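Local coordinates for protein geranylgeranyl pyrophosphate synthase (Corynebacterium glutamicum, PDB 3LMD) that probably builds long-chain isoprenyl diphosphates, in the manner of the magnesium-dependent FPP/GGPP synthase family to which it belongs, at residues 256-264 with 290-301. Sequence-based numbering, arbitrary orientation.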
# COMPACT_ATOMS: atom_id res chain seq x y z
N PRO A 256 -32.41 10.41 -9.86
CA PRO A 256 -31.57 10.05 -10.99
C PRO A 256 -31.42 8.55 -11.26
O PRO A 256 -31.58 8.13 -12.41
CB PRO A 256 -30.23 10.69 -10.61
CG PRO A 256 -30.63 11.97 -9.90
CD PRO A 256 -32.04 11.73 -9.32
N GLY A 257 -31.12 7.74 -10.25
CA GLY A 257 -30.83 6.32 -10.47
C GLY A 257 -29.51 6.05 -11.20
O GLY A 257 -29.44 5.25 -12.15
N THR A 258 -28.44 6.69 -10.75
CA THR A 258 -27.16 6.60 -11.46
C THR A 258 -26.43 5.24 -11.29
O THR A 258 -25.71 4.81 -12.19
CB THR A 258 -26.24 7.80 -11.12
OG1 THR A 258 -25.63 7.61 -9.84
CG2 THR A 258 -27.06 9.10 -11.09
N ASP A 259 -26.64 4.55 -10.17
CA ASP A 259 -26.11 3.18 -9.98
C ASP A 259 -26.64 2.22 -11.06
O ASP A 259 -25.91 1.40 -11.63
CB ASP A 259 -26.47 2.61 -8.60
CG ASP A 259 -25.70 3.27 -7.45
OD1 ASP A 259 -24.51 3.59 -7.65
OD2 ASP A 259 -26.27 3.45 -6.34
N LEU A 260 -27.94 2.32 -11.33
CA LEU A 260 -28.57 1.44 -12.32
C LEU A 260 -27.87 1.48 -13.68
O LEU A 260 -27.56 0.44 -14.25
CB LEU A 260 -30.04 1.81 -12.50
CG LEU A 260 -30.92 1.39 -11.33
CD1 LEU A 260 -32.29 2.04 -11.44
CD2 LEU A 260 -31.01 -0.12 -11.30
N ARG A 261 -27.63 2.69 -14.18
CA ARG A 261 -26.96 2.88 -15.48
C ARG A 261 -25.64 2.11 -15.55
O ARG A 261 -25.31 1.51 -16.58
CB ARG A 261 -26.74 4.37 -15.75
CG ARG A 261 -28.01 5.21 -15.62
CD ARG A 261 -27.76 6.67 -16.00
NE ARG A 261 -28.96 7.51 -15.86
CZ ARG A 261 -29.80 7.80 -16.85
NH1 ARG A 261 -29.59 7.31 -18.07
NH2 ARG A 261 -30.85 8.57 -16.63
N GLU A 262 -24.90 2.11 -14.44
CA GLU A 262 -23.62 1.40 -14.36
C GLU A 262 -23.76 -0.11 -14.36
O GLU A 262 -22.79 -0.82 -14.60
CB GLU A 262 -22.91 1.79 -13.07
CG GLU A 262 -23.09 3.23 -12.65
CD GLU A 262 -21.90 4.08 -13.01
OE1 GLU A 262 -21.35 3.89 -14.12
OE2 GLU A 262 -21.51 4.93 -12.18
N GLY A 263 -24.95 -0.62 -14.06
CA GLY A 263 -25.10 -2.06 -13.83
C GLY A 263 -24.76 -2.41 -12.39
O GLY A 263 -24.47 -3.57 -12.07
N VAL A 264 -24.77 -1.40 -11.52
CA VAL A 264 -24.61 -1.61 -10.06
C VAL A 264 -26.01 -1.68 -9.39
O VAL A 264 -26.70 -0.67 -9.27
CB VAL A 264 -23.78 -0.47 -9.41
CG1 VAL A 264 -23.62 -0.71 -7.92
CG2 VAL A 264 -22.39 -0.35 -10.08
N PRO A 290 -25.96 -3.28 -17.49
CA PRO A 290 -26.14 -1.84 -17.42
C PRO A 290 -27.20 -1.37 -18.39
O PRO A 290 -27.48 -2.03 -19.39
CB PRO A 290 -24.77 -1.29 -17.83
CG PRO A 290 -23.85 -2.36 -17.62
CD PRO A 290 -24.58 -3.63 -17.84
N LEU A 291 -27.78 -0.22 -18.08
CA LEU A 291 -28.85 0.35 -18.87
C LEU A 291 -28.47 1.69 -19.48
O LEU A 291 -27.56 2.35 -19.03
CB LEU A 291 -30.09 0.55 -18.01
CG LEU A 291 -30.37 -0.51 -16.96
CD1 LEU A 291 -31.38 0.03 -16.00
CD2 LEU A 291 -30.85 -1.77 -17.59
N GLU A 292 -29.19 2.08 -20.53
CA GLU A 292 -28.59 2.77 -21.66
C GLU A 292 -29.31 4.09 -21.95
O GLU A 292 -28.71 5.16 -21.93
CB GLU A 292 -28.60 1.88 -22.90
CG GLU A 292 -27.66 0.69 -22.82
CD GLU A 292 -26.21 1.08 -22.98
OE1 GLU A 292 -25.80 1.43 -24.10
OE2 GLU A 292 -25.46 1.03 -21.97
N ASP A 293 -30.61 3.99 -22.22
CA ASP A 293 -31.43 5.18 -22.43
C ASP A 293 -32.18 5.57 -21.16
O ASP A 293 -32.50 4.72 -20.33
CB ASP A 293 -32.43 4.94 -23.57
CG ASP A 293 -32.77 3.48 -23.75
OD1 ASP A 293 -32.52 2.94 -24.85
OD2 ASP A 293 -33.28 2.86 -22.80
N ASP A 294 -32.44 6.86 -21.00
CA ASP A 294 -33.27 7.35 -19.91
C ASP A 294 -34.59 6.59 -19.84
O ASP A 294 -35.25 6.57 -18.80
CB ASP A 294 -33.53 8.85 -20.07
CG ASP A 294 -32.28 9.63 -20.39
OD1 ASP A 294 -31.23 9.00 -20.65
OD2 ASP A 294 -32.33 10.88 -20.37
N GLU A 295 -34.97 5.97 -20.95
CA GLU A 295 -36.29 5.38 -21.09
C GLU A 295 -36.36 4.10 -20.28
O GLU A 295 -37.29 3.91 -19.50
CB GLU A 295 -36.61 5.08 -22.55
CG GLU A 295 -38.09 5.09 -22.88
CD GLU A 295 -38.35 5.27 -24.36
OE1 GLU A 295 -37.88 4.43 -25.16
OE2 GLU A 295 -39.02 6.26 -24.74
N THR A 296 -35.37 3.23 -20.47
CA THR A 296 -35.29 1.97 -19.77
C THR A 296 -34.98 2.21 -18.29
O THR A 296 -35.57 1.57 -17.41
CB THR A 296 -34.23 1.06 -20.41
OG1 THR A 296 -34.54 0.87 -21.79
CG2 THR A 296 -34.21 -0.30 -19.72
N VAL A 297 -34.07 3.14 -18.01
CA VAL A 297 -33.76 3.50 -16.63
C VAL A 297 -35.01 4.00 -15.91
O VAL A 297 -35.34 3.52 -14.82
CB VAL A 297 -32.66 4.59 -16.55
CG1 VAL A 297 -32.62 5.22 -15.17
CG2 VAL A 297 -31.31 3.99 -16.91
N ASN A 298 -35.70 4.95 -16.53
CA ASN A 298 -36.93 5.49 -15.99
C ASN A 298 -37.99 4.40 -15.73
O ASN A 298 -38.71 4.44 -14.74
CB ASN A 298 -37.49 6.55 -16.94
CG ASN A 298 -38.68 7.28 -16.36
OD1 ASN A 298 -38.59 7.88 -15.28
ND2 ASN A 298 -39.80 7.26 -17.08
N HIS A 299 -38.08 3.43 -16.64
CA HIS A 299 -39.08 2.38 -16.53
C HIS A 299 -38.71 1.49 -15.33
O HIS A 299 -39.56 1.13 -14.53
CB HIS A 299 -39.17 1.58 -17.83
CG HIS A 299 -40.17 0.47 -17.80
ND1 HIS A 299 -41.48 0.66 -17.41
CD2 HIS A 299 -40.05 -0.85 -18.10
CE1 HIS A 299 -42.13 -0.50 -17.47
NE2 HIS A 299 -41.28 -1.43 -17.88
N VAL A 300 -37.43 1.15 -15.22
CA VAL A 300 -36.94 0.39 -14.07
C VAL A 300 -37.19 1.11 -12.74
O VAL A 300 -37.69 0.50 -11.79
CB VAL A 300 -35.46 0.05 -14.21
CG1 VAL A 300 -34.94 -0.62 -12.92
CG2 VAL A 300 -35.25 -0.85 -15.40
N LEU A 301 -36.86 2.39 -12.67
CA LEU A 301 -37.16 3.18 -11.47
C LEU A 301 -38.65 3.16 -11.14
O LEU A 301 -39.04 3.18 -9.98
CB LEU A 301 -36.68 4.63 -11.64
CG LEU A 301 -35.17 4.87 -11.67
CD1 LEU A 301 -34.84 6.30 -12.13
CD2 LEU A 301 -34.52 4.58 -10.31
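Leu-260 and Arg-261, neighbours on the short helix 258-262, divide the work of meeting helix 294-301 in this all-helical prenyl synthase fold. The two short axes approach to 10.2 Å at 121°, a spacing bridged by side chains. Leu-260 makes the apolar part of the contact: its CD1 meets Leu-301 CD2 at 3.6 Å, methyl against methyl, and Val-300 CG1 at 4.0 Å, slanting across both side chains, while its CB lies 4.1 Å from Leu-291 CD1. Val-300 also packs on Leu-283 and Ile-286 of helix 278-286. Leu-301, which also touches Ile-245 of helix 219-246, directly precedes Glu-302, a calcium ligand in a structure of this protein although no ion is bound to this chain here.

Arg-261 shows how a long side chain can reach across although its CB bond is directed away. With its CG anti to the carbonyl carbon (chi1 -53°) and the chain extended from there to NE, it runs at roughly a right angle across Val-297, CG lying 3.7 Å from Val-297 CG2. That same methyl sits over one guanidinium face, offset toward the rim. At the guanidinium edge NH1 makes a weak salt bridge to Asp-294 OD1, the carboxylate plane turned 85° from that of the guanidinium.

A Schellman motif at Gly-263 follows the helix and brings its CA to 3.7 Å from Pro-290 CA. Here Leu-291 N donates a weak, bent bond to Arg-261 O, 3.4 Å away.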